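Local coordinates for transcriptional regulator (Corynebacterium diphtheriae, PDB 3LMM), which is probably a transcriptional regulator with a Schlafen AlbA_2-type domain and helix-turn-helix-like C-terminal regions, though its precise function is unknown, at residues D66-P79 against D143-C156. Numbering follows the deposited sequence.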
loop_
_atom_site.group_PDB
_atom_site.type_symbol
_atom_site.label_atom_id
_atom_site.label_comp_id
_atom_site.label_asym_id
_atom_site.label_seq_id
_atom_site.Cartn_x
_atom_site.Cartn_y
_atom_site.Cartn_z
ATOM N N ASP A 66 -1.394 16.768 -4.678
ATOM C CA ASP A 66 -0.773 16.578 -3.373
ATOM C C ASP A 66 -1.657 17.179 -2.279
ATOM O O ASP A 66 -2.179 16.456 -1.436
ATOM C CB ASP A 66 0.616 17.231 -3.334
ATOM C CG ASP A 66 1.735 16.282 -3.752
ATOM O OD1 ASP A 66 2.888 16.760 -3.904
ATOM O OD2 ASP A 66 1.481 15.065 -3.923
ATOM N N LYS A 67 -1.834 18.497 -2.304
ATOM C CA LYS A 67 -2.653 19.179 -1.297
ATOM C C LYS A 67 -4.039 18.538 -1.085
ATOM O O LYS A 67 -4.478 18.337 0.056
ATOM C CB LYS A 67 -2.815 20.662 -1.671
ATOM C CG LYS A 67 -1.708 21.586 -1.155
ATOM C CD LYS A 67 -0.353 21.252 -1.762
ATOM C CE LYS A 67 0.790 22.094 -1.157
ATOM N NZ LYS A 67 1.139 21.751 0.266
ATOM N N LEU A 68 -4.721 18.228 -2.187
ATOM C CA LEU A 68 -6.046 17.612 -2.145
ATOM C C LEU A 68 -5.998 16.223 -1.491
ATOM O O LEU A 68 -6.832 15.886 -0.645
ATOM C CB LEU A 68 -6.615 17.512 -3.564
ATOM C CG LEU A 68 -7.816 18.404 -3.871
ATOM C CD1 LEU A 68 -7.591 19.774 -3.301
ATOM C CD2 LEU A 68 -8.034 18.467 -5.371
ATOM N N ALA A 69 -5.019 15.420 -1.886
ATOM C CA ALA A 69 -4.882 14.105 -1.305
ATOM C C ALA A 69 -4.703 14.289 0.200
ATOM O O ALA A 69 -5.336 13.597 0.990
ATOM C CB ALA A 69 -3.689 13.379 -1.909
ATOM N N ASP A 70 -3.858 15.227 0.611
ATOM C CA ASP A 70 -3.658 15.443 2.039
ATOM C C ASP A 70 -4.957 15.811 2.724
ATOM O O ASP A 70 -5.213 15.372 3.842
ATOM C CB ASP A 70 -2.627 16.542 2.289
ATOM C CG ASP A 70 -1.207 16.013 2.320
ATOM O OD1 ASP A 70 -0.258 16.823 2.460
ATOM O OD2 ASP A 70 -1.034 14.781 2.208
ATOM N N GLU A 71 -5.777 16.619 2.061
ATOM C CA GLU A 71 -7.044 17.006 2.658
ATOM C C GLU A 71 -7.972 15.790 2.786
ATOM O O GLU A 71 -8.643 15.617 3.804
ATOM C CB GLU A 71 -7.712 18.106 1.831
ATOM C CG GLU A 71 -8.834 18.838 2.572
ATOM C CD GLU A 71 -8.323 19.789 3.658
ATOM O OE1 GLU A 71 -7.548 19.354 4.543
ATOM O OE2 GLU A 71 -8.706 20.983 3.636
ATOM N N VAL A 72 -8.004 14.941 1.761
ATOM C CA VAL A 72 -8.849 13.747 1.807
ATOM C C VAL A 72 -8.461 12.866 2.990
ATOM O O VAL A 72 -9.321 12.304 3.653
ATOM C CB VAL A 72 -8.746 12.938 0.505
ATOM C CG1 VAL A 72 -9.604 11.689 0.586
ATOM C CG2 VAL A 72 -9.188 13.796 -0.647
ATOM N N ALA A 73 -7.167 12.745 3.255
ATOM C CA ALA A 73 -6.752 11.960 4.399
ATOM C C ALA A 73 -7.292 12.601 5.692
ATOM O O ALA A 73 -7.642 11.885 6.622
ATOM C CB ALA A 73 -5.237 11.834 4.454
ATOM N N CYS A 74 -7.373 13.929 5.778
ATOM C CA CYS A 74 -7.918 14.521 7.010
ATOM C C CYS A 74 -9.309 14.012 7.200
ATOM O O CYS A 74 -9.677 13.527 8.265
ATOM C CB CYS A 74 -8.050 16.038 6.944
ATOM S SG CYS A 74 -6.677 16.909 7.714
HETATM N N MSE A 75 -10.085 14.156 6.137
HETATM C CA MSE A 75 -11.469 13.773 6.152
HETATM C C MSE A 75 -11.638 12.319 6.503
HETATM O O MSE A 75 -12.168 11.991 7.565
HETATM C CB MSE A 75 -12.093 14.050 4.795
HETATM C CG MSE A 75 -13.580 14.194 4.869
HETATM SE SE MSE A 75 -14.103 15.769 5.836
HETATM C CE MSE A 75 -14.340 15.025 7.589
ATOM N N ALA A 76 -11.177 11.450 5.611
ATOM C CA ALA A 76 -11.285 10.017 5.826
ATOM C C ALA A 76 -10.861 9.616 7.235
ATOM O O ALA A 76 -11.357 8.633 7.772
ATOM C CB ALA A 76 -10.451 9.270 4.785
ATOM N N ASN A 77 -9.954 10.383 7.831
ATOM C CA ASN A 77 -9.489 10.079 9.178
ATOM C C ASN A 77 -10.437 10.530 10.254
ATOM O O ASN A 77 -10.401 10.006 11.352
ATOM C CB ASN A 77 -8.143 10.730 9.470
ATOM C CG ASN A 77 -7.010 10.043 8.781
ATOM O OD1 ASN A 77 -6.976 8.818 8.701
ATOM N ND2 ASN A 77 -6.052 10.823 8.291
ATOM N N THR A 78 -11.259 11.528 9.982
ATOM C CA THR A 78 -12.176 11.963 11.022
ATOM C C THR A 78 -13.413 11.081 10.915
ATOM O O THR A 78 -13.878 10.786 9.812
ATOM C CB THR A 78 -12.608 13.415 10.847
ATOM O OG1 THR A 78 -13.964 13.435 10.405
ATOM C CG2 THR A 78 -11.775 14.106 9.810
ATOM N N PRO A 79 -13.974 10.650 12.053
ATOM C CA PRO A 79 -15.161 9.800 11.926
ATOM C C PRO A 79 -16.317 10.483 11.184
ATOM O O PRO A 79 -16.534 11.688 11.311
ATOM C CB PRO A 79 -15.496 9.458 13.377
ATOM C CG PRO A 79 -15.071 10.693 14.109
ATOM C CD PRO A 79 -13.739 11.028 13.461
ATOM N N ASP A 143 -0.985 10.920 5.360
ATOM C CA ASP A 143 -0.910 11.738 4.157
ATOM C C ASP A 143 0.443 11.672 3.454
ATOM O O ASP A 143 1.317 10.902 3.836
ATOM C CB ASP A 143 -1.262 13.193 4.469
ATOM C CG ASP A 143 -0.301 13.834 5.443
ATOM O OD1 ASP A 143 0.833 13.339 5.589
ATOM O OD2 ASP A 143 -0.679 14.852 6.058
ATOM N N THR A 144 0.609 12.492 2.423
ATOM C CA THR A 144 1.841 12.507 1.643
ATOM C C THR A 144 3.109 12.727 2.450
ATOM O O THR A 144 4.191 12.340 2.018
ATOM C CB THR A 144 1.781 13.574 0.562
ATOM O OG1 THR A 144 1.666 14.859 1.181
ATOM C CG2 THR A 144 0.586 13.335 -0.350
ATOM N N SER A 145 2.968 13.359 3.610
ATOM C CA SER A 145 4.099 13.641 4.487
ATOM C C SER A 145 4.123 12.679 5.683
ATOM O O SER A 145 4.770 12.950 6.699
ATOM C CB SER A 145 4.008 15.081 5.001
ATOM O OG SER A 145 3.947 16.021 3.933
ATOM N N ASP A 146 3.415 11.558 5.552
ATOM C CA ASP A 146 3.323 10.542 6.605
ATOM C C ASP A 146 2.743 11.077 7.902
ATOM O O ASP A 146 3.204 10.724 8.991
ATOM C CB ASP A 146 4.690 9.922 6.885
ATOM C CG ASP A 146 4.934 8.685 6.064
ATOM O OD1 ASP A 146 5.994 8.048 6.243
ATOM O OD2 ASP A 146 4.061 8.343 5.235
ATOM N N ARG A 147 1.729 11.929 7.782
ATOM C CA ARG A 147 1.076 12.495 8.954
ATOM C C ARG A 147 -0.323 11.912 9.066
ATOM O O ARG A 147 -0.921 11.469 8.080
ATOM C CB ARG A 147 0.999 14.021 8.853
ATOM C CG ARG A 147 2.314 14.691 8.501
ATOM C CD ARG A 147 2.165 16.201 8.298
ATOM N NE ARG A 147 1.093 16.532 7.350
ATOM C CZ ARG A 147 0.823 17.761 6.907
ATOM N NH1 ARG A 147 1.546 18.794 7.315
ATOM N NH2 ARG A 147 -0.176 17.962 6.063
ATOM N N LEU A 148 -0.831 11.919 10.286
ATOM C CA LEU A 148 -2.144 11.395 10.583
ATOM C C LEU A 148 -2.943 12.463 11.328
ATOM O O LEU A 148 -2.818 12.607 12.540
ATOM C CB LEU A 148 -1.991 10.148 11.450
ATOM C CG LEU A 148 -3.270 9.625 12.092
ATOM C CD1 LEU A 148 -4.304 9.413 11.006
ATOM C CD2 LEU A 148 -2.991 8.329 12.836
ATOM N N ARG A 149 -3.748 13.224 10.596
ATOM C CA ARG A 149 -4.552 14.269 11.202
ATOM C C ARG A 149 -5.999 14.184 10.721
ATOM O O ARG A 149 -6.290 13.570 9.697
ATOM C CB ARG A 149 -3.936 15.648 10.898
ATOM C CG ARG A 149 -3.184 15.739 9.575
ATOM C CD ARG A 149 -1.962 16.658 9.686
ATOM N NE ARG A 149 -2.300 18.077 9.678
ATOM C CZ ARG A 149 -1.531 19.039 10.186
ATOM N NH1 ARG A 149 -1.922 20.308 10.129
ATOM N NH2 ARG A 149 -0.380 18.738 10.774
ATOM N N TRP A 150 -6.908 14.785 11.476
ATOM C CA TRP A 150 -8.319 14.761 11.118
ATOM C C TRP A 150 -8.979 16.129 11.236
ATOM O O TRP A 150 -8.521 16.972 11.992
ATOM C CB TRP A 150 -9.051 13.762 12.002
ATOM C CG TRP A 150 -8.922 14.019 13.473
ATOM C CD1 TRP A 150 -8.283 15.063 14.095
ATOM C CD2 TRP A 150 -9.451 13.198 14.515
ATOM N NE1 TRP A 150 -8.385 14.934 15.468
ATOM C CE2 TRP A 150 -9.097 13.800 15.749
ATOM C CE3 TRP A 150 -10.186 12.011 14.526
ATOM C CZ2 TRP A 150 -9.459 13.255 16.975
ATOM C CZ3 TRP A 150 -10.545 11.465 15.747
ATOM C CH2 TRP A 150 -10.180 12.090 16.960
ATOM N N ARG A 151 -10.063 16.338 10.496
ATOM C CA ARG A 151 -10.809 17.599 10.516
ATOM C C ARG A 151 -11.314 18.033 11.895
ATOM O O ARG A 151 -11.893 17.236 12.637
ATOM C CB ARG A 151 -12.020 17.491 9.583
ATOM C CG ARG A 151 -11.822 18.011 8.175
ATOM C CD ARG A 151 -11.495 19.493 8.173
ATOM N NE ARG A 151 -12.186 20.249 7.121
ATOM C CZ ARG A 151 -13.384 20.817 7.262
ATOM N NH1 ARG A 151 -14.044 20.717 8.411
ATOM N NH2 ARG A 151 -13.909 21.526 6.268
ATOM N N VAL A 152 -11.079 19.289 12.257
ATOM C CA VAL A 152 -11.632 19.761 13.519
ATOM C C VAL A 152 -12.620 20.882 13.188
ATOM O O VAL A 152 -13.802 20.628 12.941
ATOM C CB VAL A 152 -10.569 20.265 14.520
ATOM C CG1 VAL A 152 -11.259 20.769 15.780
ATOM C CG2 VAL A 152 -9.639 19.122 14.909
ATOM N N GLY A 153 -12.170 22.125 13.175
ATOM C CA GLY A 153 -13.111 23.170 12.838
ATOM C C GLY A 153 -13.165 23.126 11.335
ATOM O O GLY A 153 -13.649 22.155 10.748
ATOM N N ASP A 154 -12.656 24.182 10.715
ATOM C CA ASP A 154 -12.598 24.255 9.269
ATOM C C ASP A 154 -11.209 23.796 8.878
ATOM O O ASP A 154 -10.917 23.576 7.708
ATOM C CB ASP A 154 -12.788 25.676 8.775
ATOM C CG ASP A 154 -12.504 25.798 7.306
ATOM O OD1 ASP A 154 -13.216 25.141 6.517
ATOM O OD2 ASP A 154 -11.559 26.532 6.946
ATOM N N SER A 155 -10.352 23.661 9.878
ATOM C CA SER A 155 -8.993 23.225 9.643
ATOM C C SER A 155 -8.810 21.889 10.312
ATOM O O SER A 155 -9.630 21.480 11.138
ATOM C CB SER A 155 -8.023 24.215 10.257
ATOM O OG SER A 155 -8.197 24.235 11.664
ATOM N N CYS A 156 -7.730 21.203 9.976
ATOM C CA CYS A 156 -7.508 19.927 10.611
ATOM C C CYS A 156 -6.140 19.737 11.253
ATOM O O CYS A 156 -5.100 19.964 10.643
ATOM C CB CYS A 156 -7.865 18.790 9.646
ATOM S SG CYS A 156 -7.243 18.858 7.951
HETATM O O HOH W 1 -3.095 15.622 5.851
#
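With chi1 at 47°, SG of Cys156 sits between its own backbone N and carbonyl carbon, where it meets SG of Cys74 at 2.0 Å; the C-S-S-C torsion of 94° is close to the 90° usual for disulfides. Within the Schlafen AlbA_2 family region, this covalent bond fastens the hairpin of strands 149-151 and 156-158 to helix 62-77. Beside it the backbones come close enough for a C-H...O contact: CA of Cys74 points at O of Arg149 (3.3 Å). The same Arg149 O accepts from ND2 of Asn77 at 3.1 Å, tilted from the carbonyl plane, while OD1 of that amide is bonded to the backbone N of Ile141. Trp150 presents its ring edge to O of Asn77, and Pro79 CD lies 3.8 Å from Trp150 CE3. Met75, present as selenomethionine and bent at chi2 and chi3, brings its methyl CE to 3.9 Å from CB of Arg151, whose guanidinium pairs with Asp41, a cobalt ligand.

One turn earlier in the helix, at Asp70, N and OG1 of Thr144 both donate to OD2, an oxygen whose modelled place is uncertain. Asp143 is held firmly: Ser145 N, closing an Asx turn, and Arg147 N reach its OD1 from opposite faces of the carboxylate, and NE of Arg147 meets OD2 at 2.8 Å in the guanidinium plane. This grip probably offsets the closeness of the two aspartates; a water also links Asp143 OD2 to O of Asp70.

Strand 149-151, antiparallel to 156-158, crosses the helix at -76° with the axes 5.7 Å apart, while helix 102-113 and strand 128-134 pack against other residues of helix 62-77 and helix 161-171 adjoins Trp150 and Pro79.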